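Local coordinates for FixK2 protein (Bradyrhizobium japonicum, PDB 4I2O) that is a CRP/FNR-type protein linked to nitrogen fixation that probably binds DNA and regulates transcription, at residues Tyr60-Ser71 with Gly83-Leu94; Leu38-Arg46 with Asp109-Arg117. The protein carries 1 engineered substitution. All coordinates share one frame; numbering follows the deposited sequence.

Overall arrangement
Contacts 1 and 2 both belong to the antiparallel beta fold of the cyclic nucleotide-binding domain family. Contact 1 lies deeper, about 8 Å from the chain centre to its own centre. It ties Y60-S71 to G83-L94 by two short ladders and packs rings and valines inside. Contact 2 lies at the surface. There the edge strand 41-45 runs beside 110-116, held mostly by backbone bonds with thin side-chain packing. Strands 60-64 and 110-116 are neighbours in one sheet, so the contacts touch, for instance through T66 and S111. Along the chain, contact 1 is nested inside the loop that contact 2 closes.

Contact 1 of 2, residues Tyr60-Ser71 with Gly83-Leu94; sequences YVYQVVTGAVRS and GAFHLPGDVFGL
The ring of F92 is sandwiched between Y62 and V69. Y62 CB sits over one face, 3.6 Å from the F92 ring centroid, and V69 CG1 lies over the opposite face. The Y62 and F92 rings are near parallel, at 14°, but slid apart so that they barely overlap. F92 CG stands between its backbone N and carbonyl carbon (chi1 66°), which places the ring between Y62 and V69. V64 CG2 adds a third contact, 3.5 Å from F92 CE2. Replacing F92 by an alanine would probably open a gap between Y62 CB and V69 CG1 and leave V64 CG2 without its ring partner. F92 CB lies over the centre of one face of the H86 ring. S71 OG meets H86 NE2 at the ring edge, in plane, at 2.6 Å. This hydrogen bond probably helps set the rotation of the imidazole.

Two backbone ladders frame this packing. V69-S71 pairs with A84-H86 in the antiparallel hairpin of strands 69-74 and 80-86. Y62 pairs with F92 in the other sheet of this cupin-clan beta fold, and the chain turns a corner at V65 between them. G83 and A84 both face S71, a classic beta bulge. The other side is looser. The type II turn from L87 to D90 carries the exposed P88 and G89. G89 N gives a bond to V64 O of 2.8 Å. The extended Q63 side chain sends NE2 to G89 O, 3.0 Å away and above the carbonyl plane. P88 CB rests 3.4 Å from V65 O, and its ring also borders V64 CG1.

I51 of strand 50-52 touches Y62, V69 and F92. Helix 128-154 covers V91 and L94, and W135 of the second subunit packs on L94. Strand 110-116 borders 60-64.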
loop_
_atom_site.group_PDB
_atom_site.type_symbol
_atom_site.label_atom_id
_atom_site.label_comp_id
_atom_site.label_asym_id
_atom_site.label_seq_id
_atom_site.Cartn_x
_atom_site.Cartn_y
_atom_site.Cartn_z
ATOM N N TYR A 60 -14.239 -6.651 15.550
ATOM C CA TYR A 60 -15.353 -6.668 14.608
ATOM C C TYR A 60 -14.912 -6.379 13.197
ATOM O O TYR A 60 -13.852 -5.786 12.986
ATOM C CB TYR A 60 -16.437 -5.657 15.025
ATOM C CG TYR A 60 -16.976 -6.020 16.350
ATOM C CD1 TYR A 60 -18.007 -6.950 16.468
ATOM C CD2 TYR A 60 -16.441 -5.467 17.504
ATOM C CE1 TYR A 60 -18.472 -7.310 17.692
ATOM C CE2 TYR A 60 -16.914 -5.824 18.740
ATOM C CZ TYR A 60 -17.927 -6.739 18.823
ATOM O OH TYR A 60 -18.395 -7.111 20.055
ATOM N N VAL A 61 -15.703 -6.853 12.229
ATOM C CA VAL A 61 -15.530 -6.520 10.814
ATOM C C VAL A 61 -16.833 -5.868 10.404
ATOM O O VAL A 61 -17.883 -6.236 10.919
ATOM C CB VAL A 61 -15.265 -7.768 9.967
ATOM C CG1 VAL A 61 -14.989 -7.396 8.512
ATOM C CG2 VAL A 61 -14.031 -8.524 10.536
ATOM N N TYR A 62 -16.759 -4.928 9.471
ATOM C CA TYR A 62 -17.860 -3.975 9.210
ATOM C C TYR A 62 -18.182 -3.856 7.719
ATOM O O TYR A 62 -17.295 -4.018 6.871
ATOM C CB TYR A 62 -17.412 -2.568 9.638
ATOM C CG TYR A 62 -16.914 -2.443 11.074
ATOM C CD1 TYR A 62 -17.747 -1.954 12.076
ATOM C CD2 TYR A 62 -15.624 -2.814 11.421
ATOM C CE1 TYR A 62 -17.290 -1.858 13.433
ATOM C CE2 TYR A 62 -15.160 -2.708 12.740
ATOM C CZ TYR A 62 -15.995 -2.229 13.734
ATOM O OH TYR A 62 -15.492 -2.125 15.032
ATOM N N GLN A 63 -19.429 -3.523 7.389
ATOM C CA GLN A 63 -19.763 -3.255 6.001
ATOM C C GLN A 63 -20.578 -1.976 5.988
ATOM O O GLN A 63 -21.536 -1.847 6.744
ATOM C CB GLN A 63 -20.542 -4.425 5.388
ATOM C CG GLN A 63 -20.956 -4.155 3.950
ATOM C CD GLN A 63 -21.806 -5.253 3.385
ATOM O OE1 GLN A 63 -22.680 -5.802 4.083
ATOM N NE2 GLN A 63 -21.564 -5.601 2.114
ATOM N N VAL A 64 -20.171 -0.986 5.191
ATOM C CA VAL A 64 -21.015 0.241 5.086
ATOM C C VAL A 64 -22.367 -0.085 4.451
ATOM O O VAL A 64 -22.433 -0.743 3.400
ATOM C CB VAL A 64 -20.260 1.318 4.261
ATOM C CG1 VAL A 64 -21.012 2.613 4.217
ATOM C CG2 VAL A 64 -18.830 1.570 4.812
ATOM N N VAL A 65 -23.456 0.340 5.088
ATOM C CA VAL A 65 -24.789 0.236 4.474
ATOM C C VAL A 65 -25.126 1.600 3.881
ATOM O O VAL A 65 -25.357 1.733 2.669
ATOM C CB VAL A 65 -25.846 -0.182 5.483
ATOM C CG1 VAL A 65 -27.239 -0.252 4.810
ATOM C CG2 VAL A 65 -25.499 -1.519 6.083
ATOM N N THR A 66 -25.131 2.633 4.710
ATOM C CA THR A 66 -25.219 3.994 4.138
ATOM C C THR A 66 -24.138 4.854 4.705
ATOM O O THR A 66 -23.635 4.560 5.786
ATOM C CB THR A 66 -26.552 4.676 4.464
ATOM O OG1 THR A 66 -26.690 4.813 5.897
ATOM C CG2 THR A 66 -27.764 3.832 3.945
ATOM N N GLY A 67 -23.793 5.922 3.987
ATOM C CA GLY A 67 -22.755 6.849 4.415
ATOM C C GLY A 67 -21.362 6.559 3.855
ATOM O O GLY A 67 -21.229 6.181 2.708
ATOM N N ALA A 68 -20.327 6.828 4.639
ATOM C CA ALA A 68 -18.946 6.740 4.118
ATOM C C ALA A 68 -17.982 6.789 5.282
ATOM O O ALA A 68 -18.223 7.507 6.266
ATOM C CB ALA A 68 -18.663 7.923 3.133
ATOM N N VAL A 69 -16.860 6.095 5.115
ATOM C CA VAL A 69 -15.876 5.947 6.201
ATOM C C VAL A 69 -14.484 6.242 5.628
ATOM O O VAL A 69 -14.189 5.884 4.501
ATOM C CB VAL A 69 -15.956 4.493 6.753
ATOM C CG1 VAL A 69 -14.840 4.228 7.827
ATOM C CG2 VAL A 69 -17.360 4.261 7.413
ATOM N N ARG A 70 -13.620 6.864 6.412
ATOM C CA ARG A 70 -12.195 6.964 6.001
ATOM C C ARG A 70 -11.288 6.160 6.919
ATOM O O ARG A 70 -11.488 6.171 8.129
ATOM C CB ARG A 70 -11.770 8.446 5.989
ATOM C CG ARG A 70 -12.011 9.163 7.339
ATOM C CD ARG A 70 -11.546 10.704 7.335
ATOM N NE ARG A 70 -11.985 11.305 8.584
ATOM C CZ ARG A 70 -13.038 12.127 8.713
ATOM N NH1 ARG A 70 -13.703 12.612 7.667
ATOM N NH2 ARG A 70 -13.393 12.537 9.918
ATOM N N SER A 71 -10.292 5.474 6.348
ATOM C CA SER A 71 -9.291 4.727 7.113
ATOM C C SER A 71 -7.996 5.492 6.921
ATOM O O SER A 71 -7.684 5.846 5.783
ATOM C CB SER A 71 -9.077 3.280 6.551
ATOM O OG SER A 71 -10.181 2.435 6.903
ATOM N N GLY A 83 -5.756 5.994 3.768
ATOM C CA GLY A 83 -5.418 4.835 2.984
ATOM C C GLY A 83 -6.565 4.377 2.133
ATOM O O GLY A 83 -6.348 3.784 1.059
ATOM N N ALA A 84 -7.807 4.703 2.546
ATOM C CA ALA A 84 -8.924 4.243 1.772
ATOM C C ALA A 84 -10.188 4.960 2.217
ATOM O O ALA A 84 -10.314 5.341 3.390
ATOM C CB ALA A 84 -9.139 2.689 1.958
ATOM N N PHE A 85 -11.106 5.070 1.281
ATOM C CA PHE A 85 -12.501 5.530 1.594
ATOM C C PHE A 85 -13.377 4.314 1.443
ATOM O O PHE A 85 -13.212 3.558 0.480
ATOM C CB PHE A 85 -12.925 6.548 0.593
ATOM C CG PHE A 85 -12.225 7.887 0.753
ATOM C CD1 PHE A 85 -12.430 8.647 1.930
ATOM C CD2 PHE A 85 -11.387 8.380 -0.239
ATOM C CE1 PHE A 85 -11.798 9.871 2.107
ATOM C CE2 PHE A 85 -10.788 9.676 -0.087
ATOM C CZ PHE A 85 -10.993 10.412 1.115
ATOM N N HIS A 86 -14.281 4.057 2.396
ATOM C CA HIS A 86 -15.186 2.877 2.294
ATOM C C HIS A 86 -16.579 3.419 2.111
ATOM O O HIS A 86 -16.998 4.336 2.824
ATOM C CB HIS A 86 -15.143 2.095 3.584
ATOM C CG HIS A 86 -13.737 1.792 4.016
ATOM N ND1 HIS A 86 -12.894 1.054 3.233
ATOM C CD2 HIS A 86 -13.025 2.150 5.113
ATOM C CE1 HIS A 86 -11.734 0.897 3.867
ATOM N NE2 HIS A 86 -11.779 1.591 4.987
ATOM N N LEU A 87 -17.227 2.949 1.053
ATOM C CA LEU A 87 -18.466 3.544 0.558
ATOM C C LEU A 87 -19.521 2.416 0.688
ATOM O O LEU A 87 -19.185 1.300 1.050
ATOM C CB LEU A 87 -18.242 3.952 -0.902
ATOM C CG LEU A 87 -17.174 5.022 -1.104
ATOM C CD1 LEU A 87 -17.013 5.231 -2.593
ATOM C CD2 LEU A 87 -17.576 6.370 -0.404
ATOM N N PRO A 88 -20.807 2.695 0.415
ATOM C CA PRO A 88 -21.795 1.641 0.658
ATOM C C PRO A 88 -21.558 0.312 -0.075
ATOM O O PRO A 88 -21.222 0.275 -1.293
ATOM C CB PRO A 88 -23.112 2.288 0.195
ATOM C CG PRO A 88 -22.887 3.742 0.466
ATOM C CD PRO A 88 -21.425 3.997 0.146
ATOM N N GLY A 89 -21.713 -0.756 0.702
ATOM C CA GLY A 89 -21.421 -2.108 0.270
ATOM C C GLY A 89 -19.983 -2.539 0.575
ATOM O O GLY A 89 -19.689 -3.737 0.606
ATOM N N ASP A 90 -19.084 -1.592 0.810
ATOM C CA ASP A 90 -17.684 -1.960 1.047
ATOM C C ASP A 90 -17.497 -2.584 2.420
ATOM O O ASP A 90 -18.038 -2.100 3.405
ATOM C CB ASP A 90 -16.764 -0.723 0.987
ATOM C CG ASP A 90 -16.538 -0.199 -0.427
ATOM O OD1 ASP A 90 -16.854 -0.893 -1.424
ATOM O OD2 ASP A 90 -15.994 0.928 -0.545
ATOM N N VAL A 91 -16.668 -3.628 2.513
ATOM C CA VAL A 91 -16.341 -4.202 3.811
ATOM C C VAL A 91 -15.048 -3.626 4.328
ATOM O O VAL A 91 -14.128 -3.375 3.521
ATOM C CB VAL A 91 -16.237 -5.712 3.716
ATOM C CG1 VAL A 91 -15.664 -6.286 5.036
ATOM C CG2 VAL A 91 -17.618 -6.300 3.407
ATOM N N PHE A 92 -14.949 -3.347 5.637
ATOM C CA PHE A 92 -13.690 -2.804 6.158
ATOM C C PHE A 92 -13.442 -3.328 7.565
ATOM O O PHE A 92 -14.333 -3.890 8.231
ATOM C CB PHE A 92 -13.671 -1.259 6.105
ATOM C CG PHE A 92 -14.688 -0.592 7.029
ATOM C CD1 PHE A 92 -14.290 -0.117 8.278
ATOM C CD2 PHE A 92 -16.020 -0.415 6.638
ATOM C CE1 PHE A 92 -15.183 0.505 9.122
ATOM C CE2 PHE A 92 -16.979 0.194 7.501
ATOM C CZ PHE A 92 -16.568 0.669 8.749
ATOM N N GLY A 93 -12.206 -3.179 7.998
ATOM C CA GLY A 93 -11.791 -3.557 9.340
ATOM C C GLY A 93 -11.381 -4.997 9.477
ATOM O O GLY A 93 -11.103 -5.445 10.597
ATOM N N LEU A 94 -11.362 -5.745 8.362
ATOM C CA LEU A 94 -10.895 -7.135 8.361
ATOM C C LEU A 94 -9.380 -7.185 8.552
ATOM O O LEU A 94 -8.625 -6.528 7.813
ATOM C CB LEU A 94 -11.265 -7.852 7.046
ATOM C CG LEU A 94 -10.855 -9.342 6.971
ATOM C CD1 LEU A 94 -11.569 -10.233 7.999
ATOM C CD2 LEU A 94 -11.071 -9.820 5.537
#

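Contact 2 of 2, residues Leu38-Arg46 with Asp109-Arg117; sequences LVATEFSYR and DTSVRLVKR
T110 N donates to Y45 O over 2.8 Å, and Y45 N returns a bond of the same length to T110 O. D109 CA makes a CA-H...O contact with Y45 O, at 3.3 Å. The same two-way pairing joins F43 with V112 and T41 with L114. Strands 41-45 and 110-116 thus run antiparallel, at 152° between their short axes. In this sheet of the cyclic nucleotide-binding fold, 41-45 is an outermost strand within the chain, and 110-116 also borders 60-64.

The side chains of T41, F43, Y45, T110, V112 and L114 share one face of the sheet. V112 CG2 comes to the edge of the Y45 ring, in its plane, 3.8 Å from Y45 CE2. F43 CD2 lies over one face of the same ring, toward its rim. The phenyl group gets there with CG opposite the backbone N (chi1 -156°), and F43 CB rests near V112 CG2 and L114 CD2. At the far end of the ladder T41 OG1 touches L114 CD1 at 3.3 Å. A40 CB packs on V115 CG1, just past the last pair.

On the other face are E42, S44, S111 and R113. S44 OG lies 3.6 Å from S111 CB. S111 OG is hydrogen-bonded to T66 OG1, where V65 and T66 both face S111 in a classic beta bulge. D109 OD1 lies 3.3 Å from R46 CA, but its hydrogen bond goes to K47 N.

No salt bridge joins the two segments. The edge strand is therefore held chiefly by six main-chain bonds, with a thin apolar layer around V112 and L114 on one face, and its charged residues E42 and R46 are exposed.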
loop_
_atom_site.group_PDB
_atom_site.type_symbol
_atom_site.label_atom_id
_atom_site.label_comp_id
_atom_site.label_asym_id
_atom_site.label_seq_id
_atom_site.Cartn_x
_atom_site.Cartn_y
_atom_site.Cartn_z
ATOM N N LEU A 38 -21.924 -14.872 9.778
ATOM C CA LEU A 38 -23.193 -15.471 10.186
ATOM C C LEU A 38 -24.297 -14.422 10.380
ATOM O O LEU A 38 -24.822 -13.891 9.398
ATOM C CB LEU A 38 -23.011 -16.315 11.445
ATOM C CG LEU A 38 -24.128 -17.317 11.723
ATOM C CD1 LEU A 38 -24.851 -17.728 10.433
ATOM C CD2 LEU A 38 -23.590 -18.544 12.482
ATOM N N VAL A 39 -24.661 -14.142 11.635
ATOM C CA VAL A 39 -25.627 -13.076 11.942
ATOM C C VAL A 39 -24.999 -11.675 12.136
ATOM O O VAL A 39 -24.168 -11.430 13.036
ATOM C CB VAL A 39 -26.538 -13.445 13.157
ATOM C CG1 VAL A 39 -25.721 -13.566 14.451
ATOM C CG2 VAL A 39 -27.672 -12.428 13.300
ATOM N N ALA A 40 -25.354 -10.753 11.255
ATOM C CA ALA A 40 -24.775 -9.417 11.357
ATOM C C ALA A 40 -25.682 -8.574 12.256
ATOM O O ALA A 40 -26.894 -8.865 12.370
ATOM C CB ALA A 40 -24.613 -8.762 9.970
ATOM N N THR A 41 -25.110 -7.563 12.913
ATOM C CA THR A 41 -25.898 -6.618 13.717
ATOM C C THR A 41 -25.704 -5.204 13.120
ATOM O O THR A 41 -24.809 -4.973 12.357
ATOM C CB THR A 41 -25.565 -6.705 15.255
ATOM O OG1 THR A 41 -24.211 -6.323 15.508
ATOM C CG2 THR A 41 -25.719 -8.132 15.763
ATOM N N GLU A 42 -26.618 -4.283 13.394
ATOM C CA GLU A 42 -26.564 -2.985 12.755
ATOM C C GLU A 42 -26.029 -1.977 13.761
ATOM O O GLU A 42 -26.292 -2.127 14.972
ATOM C CB GLU A 42 -28.003 -2.601 12.372
ATOM C CG GLU A 42 -28.525 -3.205 11.077
ATOM C CD GLU A 42 -30.048 -3.021 10.932
ATOM O OE1 GLU A 42 -30.821 -3.831 11.492
ATOM O OE2 GLU A 42 -30.458 -2.050 10.261
ATOM N N PHE A 43 -25.356 -0.925 13.295
ATOM C CA PHE A 43 -24.953 0.152 14.203
ATOM C C PHE A 43 -24.761 1.424 13.416
ATOM O O PHE A 43 -24.508 1.348 12.265
ATOM C CB PHE A 43 -23.606 -0.174 14.838
ATOM C CG PHE A 43 -23.388 0.515 16.140
ATOM C CD1 PHE A 43 -24.034 0.059 17.280
ATOM C CD2 PHE A 43 -22.527 1.615 16.232
ATOM C CE1 PHE A 43 -23.855 0.696 18.491
ATOM C CE2 PHE A 43 -22.324 2.259 17.446
ATOM C CZ PHE A 43 -22.998 1.795 18.581
ATOM N N SER A 44 -24.873 2.600 14.036
ATOM C CA SER A 44 -24.627 3.814 13.262
ATOM C C SER A 44 -23.616 4.702 13.957
ATOM O O SER A 44 -23.531 4.676 15.204
ATOM C CB SER A 44 -25.952 4.573 13.096
ATOM O OG SER A 44 -26.818 3.836 12.257
ATOM N N TYR A 45 -22.883 5.485 13.171
ATOM C CA TYR A 45 -21.933 6.460 13.703
ATOM C C TYR A 45 -22.219 7.849 13.135
ATOM O O TYR A 45 -22.506 7.956 11.920
ATOM C CB TYR A 45 -20.498 6.067 13.294
ATOM C CG TYR A 45 -20.124 4.677 13.838
ATOM C CD1 TYR A 45 -19.552 4.529 15.119
ATOM C CD2 TYR A 45 -20.428 3.515 13.109
ATOM C CE1 TYR A 45 -19.224 3.252 15.619
ATOM C CE2 TYR A 45 -20.142 2.252 13.610
ATOM C CZ TYR A 45 -19.517 2.131 14.851
ATOM O OH TYR A 45 -19.186 0.871 15.326
ATOM N N ARG A 46 -22.097 8.886 13.985
ATOM C CA ARG A 46 -22.221 10.296 13.582
ATOM C C ARG A 46 -20.991 10.717 12.786
ATOM O O ARG A 46 -19.886 10.129 12.921
ATOM C CB ARG A 46 -22.371 11.254 14.802
ATOM C CG ARG A 46 -23.710 11.206 15.519
ATOM C CD ARG A 46 -23.657 11.935 16.861
ATOM N NE ARG A 46 -24.845 11.640 17.676
ATOM C CZ ARG A 46 -24.881 10.697 18.615
ATOM N NH1 ARG A 46 -23.789 9.971 18.876
ATOM N NH2 ARG A 46 -25.990 10.485 19.305
ATOM N N ASP A 109 -22.754 10.972 8.783
ATOM C CA ASP A 109 -23.546 9.935 9.481
ATOM C C ASP A 109 -23.581 8.649 8.660
ATOM O O ASP A 109 -23.885 8.712 7.445
ATOM C CB ASP A 109 -24.999 10.423 9.697
ATOM C CG ASP A 109 -25.100 11.537 10.707
ATOM O OD1 ASP A 109 -24.072 11.852 11.314
ATOM O OD2 ASP A 109 -26.213 12.094 10.918
ATOM N N THR A 110 -23.316 7.497 9.309
ATOM C CA THR A 110 -23.087 6.241 8.568
ATOM C C THR A 110 -23.754 5.095 9.303
ATOM O O THR A 110 -23.695 5.038 10.545
ATOM C CB THR A 110 -21.584 5.990 8.496
ATOM O OG1 THR A 110 -21.035 6.972 7.584
ATOM C CG2 THR A 110 -21.242 4.588 7.921
ATOM N N SER A 111 -24.401 4.197 8.548
ATOM C CA SER A 111 -24.901 2.952 9.147
ATOM C C SER A 111 -24.072 1.785 8.607
ATOM O O SER A 111 -23.691 1.762 7.444
ATOM C CB SER A 111 -26.395 2.749 8.855
ATOM O OG SER A 111 -26.658 2.784 7.457
ATOM N N VAL A 112 -23.730 0.856 9.492
ATOM C CA VAL A 112 -22.935 -0.279 9.073
ATOM C C VAL A 112 -23.651 -1.560 9.523
ATOM O O VAL A 112 -24.563 -1.550 10.381
ATOM C CB VAL A 112 -21.537 -0.248 9.705
ATOM C CG1 VAL A 112 -20.749 1.019 9.211
ATOM C CG2 VAL A 112 -21.657 -0.321 11.239
ATOM N N ARG A 113 -23.235 -2.671 8.943
ATOM C CA ARG A 113 -23.554 -3.988 9.539
ATOM C C ARG A 113 -22.213 -4.495 10.087
ATOM O O ARG A 113 -21.144 -4.178 9.532
ATOM C CB ARG A 113 -24.075 -4.951 8.476
ATOM C CG ARG A 113 -25.369 -4.487 7.803
ATOM C CD ARG A 113 -25.996 -5.502 6.848
ATOM N NE ARG A 113 -25.031 -6.328 6.123
ATOM C CZ ARG A 113 -25.380 -7.317 5.295
ATOM N NH1 ARG A 113 -26.667 -7.586 5.084
ATOM N NH2 ARG A 113 -24.450 -8.042 4.671
ATOM N N LEU A 114 -22.217 -5.260 11.180
ATOM C CA LEU A 114 -20.929 -5.805 11.639
ATOM C C LEU A 114 -21.079 -7.219 12.161
ATOM O O LEU A 114 -22.160 -7.612 12.538
ATOM C CB LEU A 114 -20.255 -4.912 12.685
ATOM C CG LEU A 114 -21.115 -4.475 13.878
ATOM C CD1 LEU A 114 -21.096 -5.489 14.970
ATOM C CD2 LEU A 114 -20.607 -3.148 14.395
ATOM N N VAL A 115 -19.975 -7.966 12.172
ATOM C CA VAL A 115 -19.974 -9.342 12.641
ATOM C C VAL A 115 -18.752 -9.497 13.512
ATOM O O VAL A 115 -17.785 -8.778 13.330
ATOM C CB VAL A 115 -19.879 -10.344 11.471
ATOM C CG1 VAL A 115 -21.174 -10.329 10.642
ATOM C CG2 VAL A 115 -18.737 -10.015 10.610
ATOM N N LYS A 116 -18.786 -10.421 14.465
ATOM C CA LYS A 116 -17.577 -10.638 15.242
ATOM C C LYS A 116 -16.518 -11.294 14.365
ATOM O O LYS A 116 -16.808 -12.216 13.600
ATOM C CB LYS A 116 -17.802 -11.510 16.468
ATOM C CG LYS A 116 -18.802 -10.952 17.434
ATOM C CD LYS A 116 -18.739 -11.668 18.784
ATOM C CE LYS A 116 -19.889 -11.195 19.670
ATOM N NZ LYS A 116 -21.217 -11.487 19.047
ATOM N N ARG A 117 -15.305 -10.778 14.477
ATOM C CA ARG A 117 -14.148 -11.397 13.845
ATOM C C ARG A 117 -14.048 -12.893 14.224
ATOM O O ARG A 117 -13.760 -13.743 13.377
ATOM C CB ARG A 117 -12.896 -10.624 14.237
ATOM C CG ARG A 117 -11.588 -11.207 13.740
ATOM C CD ARG A 117 -11.508 -11.348 12.227
ATOM N NE ARG A 117 -10.164 -11.794 11.826
ATOM C CZ ARG A 117 -9.653 -13.000 12.102
ATOM N NH1 ARG A 117 -10.343 -13.897 12.807
ATOM N NH2 ARG A 117 -8.435 -13.317 11.689
#